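Local coordinates for protein dihydrodipicolinate synthase (Bacteroides thetaiotaomicron, PDB 4XKY) that probably acts as a Schiff-base-forming aldolase of the DapA family that handles pyruvate, within a tetramer, at residues F43-G46 with E50-S53; P75-I80 with P132-N137; Y109-G114 with I119-H124; A149-I154 with Q174-A179. One frame throughout, in Å; residues are numbered along the deposited sequence.

Contact 1. Residues F43-G46 with E50-S53; sequences FVLG and ESQS
S51 points at L45, which presents its flank, where strand 42-44 gives way to a loop. The CB of S51 stops 3.2 Å from L45 O, so the serine methylene packs closely on a backbone carbonyl. The hydroxyl lies along the leucine stem. S51 OG is 3.8 Å from L45 CB and 4.1 Å from the branch atom L45 CD2. The S51 hydroxyl is anti to the serine's own N (chi1 -175°), which turns it to the leucine side chain. The L45 side chain also packs on I63 and R59 of helix 56-70 and on C79 of strand 76-79.

Next to this pair the chain is tightly turned. L45 has a left-handed backbone conformation, and so does E50. G46 O is 3.3 Å from E50 N, but the angle is too poor for a hydrogen bond. The amide N of G46 sits 4.1 Å above the F43 ring plane, toward the rim. A side chain on G46 would run into F43, so glycine suits this site.

E50 points away from 43-46. The turn belongs to the GTTGE motif of the family and carries T48, predicted to bind pyruvate. The predicted Schiff-base lysine K164 is also near, its side chain about 6 Å from G46. No hydrogen bond joins the two segments. The polar ends of E50 and S51 find partners outside them: the E50 carboxylate in a salt bridge with K263 and a hydrogen bond from A277 N, S51 OG weakly in R59. This is consistent with a turn held by packing and outside partners.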
loop_
_atom_site.group_PDB
_atom_site.type_symbol
_atom_site.label_atom_id
_atom_site.label_comp_id
_atom_site.label_asym_id
_atom_site.label_seq_id
_atom_site.Cartn_x
_atom_site.Cartn_y
_atom_site.Cartn_z
ATOM N N PHE A 43 -6.277 -27.499 12.515
ATOM C CA PHE A 43 -5.497 -26.306 12.689
ATOM C C PHE A 43 -6.342 -25.305 13.453
ATOM O O PHE A 43 -7.397 -24.870 12.972
ATOM C CB PHE A 43 -5.055 -25.773 11.328
ATOM C CG PHE A 43 -4.358 -24.449 11.395
ATOM C CD1 PHE A 43 -3.430 -24.174 12.392
ATOM C CD2 PHE A 43 -4.643 -23.458 10.472
ATOM C CE1 PHE A 43 -2.814 -22.933 12.457
ATOM C CE2 PHE A 43 -4.014 -22.216 10.524
ATOM C CZ PHE A 43 -3.100 -21.958 11.519
ATOM N N VAL A 44 -5.922 -24.979 14.677
ATOM C CA VAL A 44 -6.704 -24.040 15.472
ATOM C C VAL A 44 -6.038 -22.687 15.611
ATOM O O VAL A 44 -4.808 -22.572 15.575
ATOM C CB VAL A 44 -7.097 -24.576 16.853
ATOM C CG1 VAL A 44 -7.820 -25.916 16.707
ATOM C CG2 VAL A 44 -5.902 -24.721 17.776
ATOM N N LEU A 45 -6.913 -21.697 15.785
ATOM C CA LEU A 45 -6.573 -20.291 15.959
ATOM C C LEU A 45 -5.943 -19.621 14.735
ATOM O O LEU A 45 -5.198 -18.674 14.861
ATOM C CB LEU A 45 -5.707 -20.110 17.222
ATOM C CG LEU A 45 -6.419 -20.540 18.508
ATOM C CD1 LEU A 45 -5.530 -20.280 19.704
ATOM C CD2 LEU A 45 -7.732 -19.810 18.710
ATOM N N GLY A 46 -6.234 -20.111 13.548
ATOM C CA GLY A 46 -5.874 -19.384 12.333
ATOM C C GLY A 46 -6.807 -18.170 12.208
ATOM O O GLY A 46 -7.610 -17.890 13.124
ATOM N N GLU A 50 -10.579 -16.674 14.043
ATOM C CA GLU A 50 -10.713 -15.333 14.669
ATOM C C GLU A 50 -9.672 -15.077 15.798
ATOM O O GLU A 50 -9.978 -14.395 16.778
ATOM C CB GLU A 50 -12.146 -15.167 15.262
ATOM C CG GLU A 50 -13.268 -14.974 14.260
ATOM C CD GLU A 50 -14.661 -15.141 14.874
ATOM O OE1 GLU A 50 -15.292 -14.149 15.330
ATOM O OE2 GLU A 50 -15.127 -16.294 14.887
ATOM N N SER A 51 -8.458 -15.606 15.709
ATOM C CA SER A 51 -7.600 -15.615 16.927
ATOM C C SER A 51 -7.313 -14.205 17.477
ATOM O O SER A 51 -7.429 -13.933 18.681
ATOM C CB SER A 51 -6.265 -16.317 16.701
ATOM O OG SER A 51 -5.555 -16.392 17.944
ATOM N N GLN A 52 -6.958 -13.305 16.579
ATOM C CA GLN A 52 -6.591 -11.953 16.992
ATOM C C GLN A 52 -7.706 -11.251 17.772
ATOM O O GLN A 52 -7.417 -10.522 18.736
ATOM C CB GLN A 52 -6.244 -11.117 15.769
ATOM C CG GLN A 52 -7.429 -10.939 14.829
ATOM C CD GLN A 52 -7.011 -10.759 13.386
ATOM O OE1 GLN A 52 -5.824 -10.622 13.083
ATOM N NE2 GLN A 52 -7.989 -10.760 12.483
ATOM N N SER A 53 -8.965 -11.493 17.383
ATOM C CA SER A 53 -10.099 -10.725 17.934
ATOM C C SER A 53 -10.677 -11.334 19.224
ATOM O O SER A 53 -11.498 -10.728 19.906
ATOM C CB SER A 53 -11.173 -10.518 16.855
ATOM O OG SER A 53 -11.974 -11.681 16.726
#

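Contact 2. Residues P75-I80 with P132-N137; sequences PVLVCI and PLFLYN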
loop_
_atom_site.group_PDB
_atom_site.type_symbol
_atom_site.label_atom_id
_atom_site.label_comp_id
_atom_site.label_asym_id
_atom_site.label_seq_id
_atom_site.Cartn_x
_atom_site.Cartn_y
_atom_site.Cartn_z
ATOM N N PRO A 75 -3.416 -35.245 14.284
ATOM C CA PRO A 75 -2.547 -34.147 14.720
ATOM C C PRO A 75 -3.304 -32.811 14.910
ATOM O O PRO A 75 -4.155 -32.438 14.088
ATOM C CB PRO A 75 -1.524 -34.012 13.578
ATOM C CG PRO A 75 -1.625 -35.267 12.789
ATOM C CD PRO A 75 -2.990 -35.831 13.003
ATOM N N VAL A 76 -3.002 -32.141 16.012
ATOM C CA VAL A 76 -3.445 -30.786 16.257
ATOM C C VAL A 76 -2.314 -29.759 16.109
ATOM O O VAL A 76 -1.274 -29.828 16.770
ATOM C CB VAL A 76 -4.083 -30.685 17.640
ATOM C CG1 VAL A 76 -4.606 -29.287 17.863
ATOM C CG2 VAL A 76 -5.228 -31.695 17.755
ATOM N N LEU A 77 -2.547 -28.803 15.217
ATOM C CA LEU A 77 -1.657 -27.662 14.985
ATOM C C LEU A 77 -2.275 -26.419 15.593
ATOM O O LEU A 77 -3.450 -26.153 15.394
ATOM C CB LEU A 77 -1.475 -27.420 13.478
ATOM C CG LEU A 77 -0.439 -28.259 12.728
ATOM C CD1 LEU A 77 -0.729 -29.730 12.885
ATOM C CD2 LEU A 77 -0.380 -27.911 11.243
ATOM N N VAL A 78 -1.466 -25.632 16.287
ATOM C CA VAL A 78 -1.946 -24.475 17.005
ATOM C C VAL A 78 -1.229 -23.240 16.496
ATOM O O VAL A 78 -0.000 -23.163 16.544
ATOM C CB VAL A 78 -1.687 -24.603 18.524
ATOM C CG1 VAL A 78 -2.089 -23.331 19.259
ATOM C CG2 VAL A 78 -2.443 -25.795 19.105
ATOM N N CYS A 79 -2.004 -22.251 16.053
ATOM C CA CYS A 79 -1.444 -20.951 15.724
ATOM C C CYS A 79 -1.105 -20.214 17.011
ATOM O O CYS A 79 -1.974 -19.977 17.867
ATOM C CB CYS A 79 -2.404 -20.121 14.877
ATOM S SG CYS A 79 -1.624 -18.698 14.076
ATOM N N ILE A 80 0.174 -19.875 17.144
ATOM C CA ILE A 80 0.676 -19.153 18.312
ATOM C C ILE A 80 1.067 -17.690 18.026
ATOM O O ILE A 80 1.592 -17.028 18.920
ATOM C CB ILE A 80 1.897 -19.860 18.938
ATOM C CG1 ILE A 80 3.050 -19.971 17.942
ATOM C CG2 ILE A 80 1.521 -21.249 19.453
ATOM C CD1 ILE A 80 4.397 -20.239 18.593
ATOM N N PRO A 132 7.400 -28.889 17.223
ATOM C CA PRO A 132 7.830 -28.500 15.878
ATOM C C PRO A 132 7.037 -27.304 15.367
ATOM O O PRO A 132 5.924 -27.052 15.839
ATOM C CB PRO A 132 7.519 -29.732 15.022
ATOM C CG PRO A 132 7.376 -30.871 15.968
ATOM C CD PRO A 132 6.969 -30.300 17.289
ATOM N N LEU A 133 7.602 -26.582 14.411
ATOM C CA LEU A 133 7.026 -25.336 13.975
ATOM C C LEU A 133 6.720 -25.337 12.499
ATOM O O LEU A 133 7.517 -25.818 11.718
ATOM C CB LEU A 133 8.023 -24.215 14.260
ATOM C CG LEU A 133 7.644 -22.828 13.735
ATOM C CD1 LEU A 133 6.465 -22.322 14.518
ATOM C CD2 LEU A 133 8.766 -21.826 13.872
ATOM N N PHE A 134 5.579 -24.762 12.124
ATOM C CA PHE A 134 5.279 -24.380 10.732
ATOM C C PHE A 134 5.409 -22.862 10.653
ATOM O O PHE A 134 4.893 -22.136 11.512
ATOM C CB PHE A 134 3.844 -24.773 10.311
ATOM C CG PHE A 134 3.649 -26.253 10.107
ATOM C CD1 PHE A 134 3.679 -26.812 8.830
ATOM C CD2 PHE A 134 3.459 -27.088 11.199
ATOM C CE1 PHE A 134 3.506 -28.176 8.654
ATOM C CE2 PHE A 134 3.305 -28.448 11.033
ATOM C CZ PHE A 134 3.336 -28.994 9.757
ATOM N N LEU A 135 6.124 -22.399 9.636
ATOM C CA LEU A 135 6.231 -20.983 9.330
ATOM C C LEU A 135 5.026 -20.571 8.536
ATOM O O LEU A 135 4.527 -21.342 7.701
ATOM C CB LEU A 135 7.457 -20.720 8.468
ATOM C CG LEU A 135 8.780 -21.128 9.079
ATOM C CD1 LEU A 135 9.829 -21.033 7.998
ATOM C CD2 LEU A 135 9.097 -20.221 10.250
ATOM N N TYR A 136 4.530 -19.364 8.765
ATOM C CA TYR A 136 3.513 -18.890 7.839
ATOM C C TYR A 136 3.574 -17.435 7.455
ATOM O O TYR A 136 3.865 -16.537 8.242
ATOM C CB TYR A 136 2.102 -19.357 8.203
ATOM C CG TYR A 136 1.362 -18.557 9.215
ATOM C CD1 TYR A 136 0.413 -17.614 8.826
ATOM C CD2 TYR A 136 1.562 -18.777 10.565
ATOM C CE1 TYR A 136 -0.294 -16.890 9.769
ATOM C CE2 TYR A 136 0.853 -18.076 11.517
ATOM C CZ TYR A 136 -0.070 -17.130 11.121
ATOM O OH TYR A 136 -0.751 -16.429 12.087
ATOM N N ASN A 137 3.290 -17.251 6.182
ATOM C CA ASN A 137 3.404 -15.995 5.519
ATOM C C ASN A 137 2.093 -15.235 5.735
ATOM O O ASN A 137 1.061 -15.606 5.163
ATOM C CB ASN A 137 3.637 -16.300 4.044
ATOM C CG ASN A 137 4.504 -15.274 3.352
ATOM O OD1 ASN A 137 5.423 -14.678 3.929
ATOM N ND2 ASN A 137 4.217 -15.078 2.074
#
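Inside the TIM barrel, L77 sends its CD2 over one face of the F134 ring, 3.7 Å from F134 CE2. Their strands, 76-79 and 133-137, are not neighbours, for strand 102-105 runs between them. This is a CH-pi contact, with the methyl 25° off the ring normal and set toward the rim. The two side chains cross at about a right angle. With an alanine here instead of F134, L77 CD2 is likely to lose the ring face it rests on, leaving a gap in the barrel interior beside L77.

C79 makes the second contact, one step nearer the active site. Its chi1 of -165° swings SG away from the backbone N and out to the phenol end of Y136. C79 SG is 3.1 Å from Y136 OH and 3.6 Å from Y136 CE2. This is an oblique sulfur-aromatic contact. The hydroxyl of Y136 also hydrogen-bonds S81, just past the strand.

Y136 is the predicted proton donor/acceptor, and its side chain is about 4 Å from that of K164. The contact thus changes from purely apolar at L77 and F134 to sulfur and hydroxyl beside the predicted catalytic residues.

Contact 3. Residues Y109-G114 with I119-H124; sequences YYFATG and IEFYEH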
loop_
_atom_site.group_PDB
_atom_site.type_symbol
_atom_site.label_atom_id
_atom_site.label_comp_id
_atom_site.label_asym_id
_atom_site.label_seq_id
_atom_site.Cartn_x
_atom_site.Cartn_y
_atom_site.Cartn_z
ATOM N N TYR A 109 3.187 -8.294 12.703
ATOM C CA TYR A 109 3.153 -7.444 11.493
ATOM C C TYR A 109 4.186 -6.316 11.469
ATOM O O TYR A 109 4.806 -6.066 10.439
ATOM C CB TYR A 109 1.749 -6.888 11.216
ATOM C CG TYR A 109 1.274 -5.748 12.097
ATOM C CD1 TYR A 109 1.382 -4.423 11.669
ATOM C CD2 TYR A 109 0.676 -5.993 13.334
ATOM C CE1 TYR A 109 0.936 -3.378 12.458
ATOM C CE2 TYR A 109 0.228 -4.952 14.131
ATOM C CZ TYR A 109 0.359 -3.646 13.688
ATOM O OH TYR A 109 -0.082 -2.601 14.467
ATOM N N TYR A 110 4.380 -5.660 12.606
ATOM C CA TYR A 110 5.253 -4.487 12.669
ATOM C C TYR A 110 6.716 -4.832 12.433
ATOM O O TYR A 110 7.494 -3.985 12.001
ATOM C CB TYR A 110 5.098 -3.762 14.014
ATOM C CG TYR A 110 5.304 -4.645 15.229
ATOM C CD1 TYR A 110 4.223 -5.215 15.902
ATOM C CD2 TYR A 110 6.581 -4.912 15.694
ATOM C CE1 TYR A 110 4.418 -6.031 17.010
ATOM C CE2 TYR A 110 6.794 -5.724 16.792
ATOM C CZ TYR A 110 5.724 -6.282 17.449
ATOM O OH TYR A 110 6.011 -7.078 18.538
ATOM N N PHE A 111 7.103 -6.071 12.711
ATOM C CA PHE A 111 8.519 -6.333 12.949
ATOM C C PHE A 111 9.399 -6.275 11.704
ATOM O O PHE A 111 10.328 -5.468 11.637
ATOM C CB PHE A 111 8.736 -7.658 13.676
ATOM C CG PHE A 111 10.169 -8.073 13.714
ATOM C CD1 PHE A 111 11.100 -7.307 14.394
ATOM C CD2 PHE A 111 10.600 -9.201 13.032
ATOM C CE1 PHE A 111 12.435 -7.668 14.417
ATOM C CE2 PHE A 111 11.932 -9.573 13.055
ATOM C CZ PHE A 111 12.851 -8.808 13.751
ATOM N N ALA A 112 9.104 -7.124 10.728
ATOM C CA ALA A 112 10.041 -7.391 9.634
ATOM C C ALA A 112 10.474 -6.143 8.834
ATOM O O ALA A 112 9.652 -5.475 8.198
ATOM C CB ALA A 112 9.462 -8.449 8.704
ATOM N N THR A 113 11.765 -5.830 8.893
ATOM C CA THR A 113 12.354 -4.849 7.992
ATOM C C THR A 113 12.876 -5.592 6.769
ATOM O O THR A 113 12.571 -5.225 5.632
ATOM C CB THR A 113 13.494 -4.049 8.652
ATOM N N GLY A 114 13.630 -6.657 7.014
ATOM C CA GLY A 114 14.316 -7.386 5.954
ATOM C C GLY A 114 14.430 -8.874 6.224
ATOM O O GLY A 114 13.948 -9.379 7.241
ATOM N N ILE A 119 15.180 -14.045 9.853
ATOM C CA ILE A 119 15.947 -15.224 10.214
ATOM C C ILE A 119 16.246 -15.159 11.700
ATOM O O ILE A 119 16.107 -16.147 12.417
ATOM C CB ILE A 119 17.231 -15.336 9.375
ATOM C CG1 ILE A 119 16.848 -15.710 7.934
ATOM C CG2 ILE A 119 18.191 -16.361 9.972
ATOM C CD1 ILE A 119 17.885 -15.365 6.887
ATOM N N GLU A 120 16.618 -13.975 12.166
ATOM C CA GLU A 120 17.012 -13.821 13.565
ATOM C C GLU A 120 15.797 -13.977 14.485
ATOM O O GLU A 120 15.931 -14.467 15.596
ATOM C CB GLU A 120 17.731 -12.480 13.819
ATOM C CG GLU A 120 16.827 -11.327 14.281
ATOM C CD GLU A 120 17.560 -10.224 15.041
ATOM O OE1 GLU A 120 18.595 -10.496 15.690
ATOM O OE2 GLU A 120 17.084 -9.069 15.005
ATOM N N PHE A 121 14.628 -13.533 14.031
ATOM C CA PHE A 121 13.394 -13.723 14.783
ATOM C C PHE A 121 13.194 -15.192 15.118
ATOM O O PHE A 121 12.994 -15.551 16.266
ATOM C CB PHE A 121 12.186 -13.224 14.000
ATOM C CG PHE A 121 10.901 -13.451 14.714
ATOM C CD1 PHE A 121 10.428 -12.524 15.619
ATOM C CD2 PHE A 121 10.189 -14.615 14.528
ATOM C CE1 PHE A 121 9.248 -12.739 16.307
ATOM C CE2 PHE A 121 9.018 -14.842 15.219
ATOM C CZ PHE A 121 8.541 -13.906 16.117
ATOM N N TYR A 122 13.249 -16.036 14.099
ATOM C CA TYR A 122 13.077 -17.470 14.285
ATOM C C TYR A 122 14.213 -18.128 15.020
ATOM O O TYR A 122 13.981 -19.067 15.784
ATOM C CB TYR A 122 12.767 -18.144 12.952
ATOM C CG TYR A 122 11.353 -17.836 12.632
ATOM C CD1 TYR A 122 10.327 -18.442 13.351
ATOM C CD2 TYR A 122 11.023 -16.882 11.695
ATOM C CE1 TYR A 122 9.011 -18.125 13.120
ATOM C CE2 TYR A 122 9.699 -16.561 11.446
ATOM C CZ TYR A 122 8.697 -17.175 12.171
ATOM O OH TYR A 122 7.368 -16.875 11.939
ATOM N N GLU A 123 15.433 -17.619 14.840
ATOM C CA GLU A 123 16.569 -18.137 15.606
ATOM C C GLU A 123 16.408 -17.911 17.108
ATOM O O GLU A 123 16.755 -18.776 17.892
ATOM C CB GLU A 123 17.908 -17.587 15.099
ATOM C CG GLU A 123 18.450 -18.388 13.918
ATOM C CD GLU A 123 19.712 -17.807 13.293
ATOM O OE1 GLU A 123 20.401 -16.976 13.934
ATOM O OE2 GLU A 123 20.021 -18.196 12.145
ATOM N N HIS A 124 15.880 -16.761 17.509
ATOM C CA HIS A 124 15.584 -16.507 18.925
ATOM C C HIS A 124 14.313 -17.234 19.403
ATOM O O HIS A 124 14.204 -17.595 20.582
ATOM C CB HIS A 124 15.415 -15.010 19.179
ATOM C CG HIS A 124 16.641 -14.194 18.882
ATOM N ND1 HIS A 124 17.925 -14.667 19.067
ATOM C CD2 HIS A 124 16.773 -12.916 18.451
ATOM C CE1 HIS A 124 18.793 -13.724 18.743
ATOM N NE2 HIS A 124 18.120 -12.653 18.363
#
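The apolar part of the contact is a pair of phenylalanines, F111 and F121. F111 CE2 meets the stem of F121, 3.8 Å from F121 CB. F111 CE2 is also 4.2 Å from F121 CD1. The rings meet obliquely, with centroids 5.8 Å apart and planes inclined at 41°. The chi1 of F111, 170°, swings its ring toward the helix.

The loop 109-114 follows strand 102-105 of the TIM barrel, and G114 takes the N-cap position of helix 115-125. The contact therefore folds a strand-to-helix loop back onto the helix it leads into. F111 meets an aromatic ring of a neighbouring subunit as well, which places this loop at a subunit interface.

The polar part is slight. E120 OE2 lies at the edge of the F111 ring, near its plane and 4.4 Å from F111 CZ. The other carboxylate oxygen, E120 OE1, takes a weak hydrogen bond from H124 NE2, one helical turn on, at 3.5 Å. That bond is bent, with an angle of 133° at the hydrogen.

Contact 4. Residues A149-I154 with Q174-A179; sequences ATIQRI and QSVMYA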
loop_
_atom_site.group_PDB
_atom_site.type_symbol
_atom_site.label_atom_id
_atom_site.label_comp_id
_atom_site.label_asym_id
_atom_site.label_seq_id
_atom_site.Cartn_x
_atom_site.Cartn_y
_atom_site.Cartn_z
ATOM N N ALA A 149 15.030 -18.053 -0.229
ATOM C CA ALA A 149 16.281 -18.436 0.419
ATOM C C ALA A 149 16.133 -18.396 1.948
ATOM O O ALA A 149 16.712 -19.219 2.636
ATOM C CB ALA A 149 17.432 -17.547 -0.044
ATOM N N THR A 150 15.353 -17.443 2.457
ATOM C CA THR A 150 15.078 -17.324 3.892
ATOM C C THR A 150 14.386 -18.585 4.409
ATOM O O THR A 150 14.734 -19.095 5.467
ATOM C CB THR A 150 14.191 -16.095 4.217
ATOM O OG1 THR A 150 14.871 -14.886 3.867
ATOM C CG2 THR A 150 13.872 -16.020 5.694
ATOM N N ILE A 151 13.404 -19.078 3.661
ATOM C CA ILE A 151 12.716 -20.303 4.037
ATOM C C ILE A 151 13.662 -21.491 4.007
ATOM O O ILE A 151 13.631 -22.310 4.922
ATOM C CB ILE A 151 11.470 -20.551 3.167
ATOM C CG1 ILE A 151 10.345 -19.638 3.642
ATOM C CG2 ILE A 151 10.973 -21.978 3.287
ATOM C CD1 ILE A 151 9.234 -19.471 2.631
ATOM N N GLN A 152 14.491 -21.591 2.969
ATOM C CA GLN A 152 15.537 -22.629 2.916
ATOM C C GLN A 152 16.347 -22.619 4.183
ATOM O O GLN A 152 16.573 -23.655 4.806
ATOM C CB GLN A 152 16.529 -22.376 1.787
ATOM C CG GLN A 152 16.438 -23.294 0.588
ATOM C CD GLN A 152 17.427 -22.882 -0.489
ATOM O OE1 GLN A 152 17.066 -22.711 -1.658
ATOM N NE2 GLN A 152 18.685 -22.702 -0.095
ATOM N N ARG A 153 16.798 -21.420 4.534
ATOM C CA ARG A 153 17.687 -21.216 5.661
ATOM C C ARG A 153 17.061 -21.575 7.018
ATOM O O ARG A 153 17.727 -22.189 7.851
ATOM C CB ARG A 153 18.172 -19.769 5.663
ATOM C CG ARG A 153 18.906 -19.329 6.919
ATOM C CD ARG A 153 20.299 -19.933 7.045
ATOM N NE ARG A 153 20.891 -19.519 8.314
ATOM C CZ ARG A 153 21.339 -18.288 8.579
ATOM N NH1 ARG A 153 21.283 -17.324 7.658
ATOM N NH2 ARG A 153 21.848 -18.013 9.777
ATOM N N ILE A 154 15.807 -21.186 7.247
ATOM C CA ILE A 154 15.158 -21.435 8.542
ATOM C C ILE A 154 14.807 -22.912 8.642
ATOM O O ILE A 154 14.877 -23.512 9.710
ATOM C CB ILE A 154 13.897 -20.564 8.741
ATOM C CG1 ILE A 154 14.292 -19.097 8.780
ATOM C CG2 ILE A 154 13.183 -20.917 10.048
ATOM C CD1 ILE A 154 13.140 -18.131 8.625
ATOM N N GLN A 174 5.335 -20.998 -5.977
ATOM C CA GLN A 174 6.151 -21.851 -6.846
ATOM C C GLN A 174 7.644 -21.533 -6.645
ATOM O O GLN A 174 8.476 -22.443 -6.680
ATOM C CB GLN A 174 5.758 -21.665 -8.317
ATOM C CG GLN A 174 4.411 -22.260 -8.701
ATOM C CD GLN A 174 4.402 -23.760 -8.502
ATOM O OE1 GLN A 174 5.317 -24.442 -8.939
ATOM N NE2 GLN A 174 3.385 -24.273 -7.827
ATOM N N SER A 175 7.982 -20.257 -6.419
ATOM C CA SER A 175 9.373 -19.906 -6.108
ATOM C C SER A 175 9.871 -20.620 -4.844
ATOM O O SER A 175 11.031 -21.017 -4.781
ATOM C CB SER A 175 9.570 -18.396 -5.948
ATOM O OG SER A 175 9.214 -17.712 -7.131
ATOM N N VAL A 176 8.996 -20.768 -3.846
ATOM C CA VAL A 176 9.372 -21.420 -2.584
ATOM C C VAL A 176 9.408 -22.941 -2.797
ATOM O O VAL A 176 10.349 -23.584 -2.335
ATOM C CB VAL A 176 8.438 -21.036 -1.411
ATOM C CG1 VAL A 176 8.897 -21.662 -0.106
ATOM C CG2 VAL A 176 8.375 -19.526 -1.230
ATOM N N MET A 177 8.417 -23.512 -3.501
ATOM C CA MET A 177 8.514 -24.929 -3.921
ATOM C C MET A 177 9.892 -25.207 -4.553
ATOM O O MET A 177 10.608 -26.144 -4.160
ATOM C CB MET A 177 7.413 -25.312 -4.924
ATOM C CG MET A 177 6.010 -25.361 -4.336
ATOM S SD MET A 177 5.733 -26.774 -3.235
ATOM C CE MET A 177 5.802 -28.120 -4.420
ATOM N N TYR A 178 10.285 -24.366 -5.506
ATOM C CA TYR A 178 11.531 -24.608 -6.219
ATOM C C TYR A 178 12.711 -24.556 -5.253
ATOM O O TYR A 178 13.563 -25.419 -5.306
ATOM C CB TYR A 178 11.725 -23.628 -7.361
ATOM C CG TYR A 178 13.058 -23.770 -8.062
ATOM C CD1 TYR A 178 13.194 -24.604 -9.160
ATOM C CD2 TYR A 178 14.177 -23.059 -7.642
ATOM C CE1 TYR A 178 14.411 -24.746 -9.813
ATOM C CE2 TYR A 178 15.396 -23.193 -8.296
ATOM C CZ TYR A 178 15.492 -24.041 -9.383
ATOM O OH TYR A 178 16.660 -24.211 -10.070
ATOM N N ALA A 179 12.736 -23.550 -4.382
ATOM C CA ALA A 179 13.769 -23.432 -3.343
ATOM C C ALA A 179 13.788 -24.620 -2.363
ATOM O O ALA A 179 14.839 -24.936 -1.808
ATOM C CB ALA A 179 13.609 -22.121 -2.573
#
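I151 and V176 join two helices on the outside of the TIM barrel. Helix 148-154 comes before strand 160-165 and helix 170-180 after it, so the contact packs together the helices that flank this strand in the chain.

The apolar contact is made by branch ends. I151 points at the other helix and its CD1 comes 3.5 Å from V176 CG1. The same I151 CD1 is 4.0 Å from V176 CG2, so the methyl touches both valine branches. I151 CG2 is also 4.0 Å from V176 CG1. The side chains cross at about a right angle. The chi1 of V176 (-177°) brings its CG1 methyl round to the isoleucine. I151 also packs on F163 of strand 160-165 and on Y172 and M180 of helix 170-180. Both I151 and V176 are buried, and they form the inner side of the contact.

The second contact is a mixed one at the solvent side. Q152 is exposed and runs extended beyond CG toward the last turn of helix 170-180. There it meets A179, whose CB points toward helix 148-154. The aliphatic part of the glutamine approaches a backbone carbonyl here, with Q152 CG 3.3 Å from A179 O.

In the fold
From the N terminus, contact 1 comes first and closes a turn of three residues after strand 42-44. Contact 2 follows in series. Its segment 75-80 lies beside contact 1 in the barrel sheet, where V44 N and L77 O, and V44 O and C79 N, are probably hydrogen-bonded. Contact 2 spans about fifty residues. Contact 3 lies within that span and closes four residues at the start of helix 115-125. Contact 4 comes later in series and closes nineteen residues that hold strand 160-165. No contacts cross. Y122 of helix 115-125 packs on L133 and L135, and I154 also reaches L135. A salt bridge between E123 and R153 ties contacts 3 and 4 together.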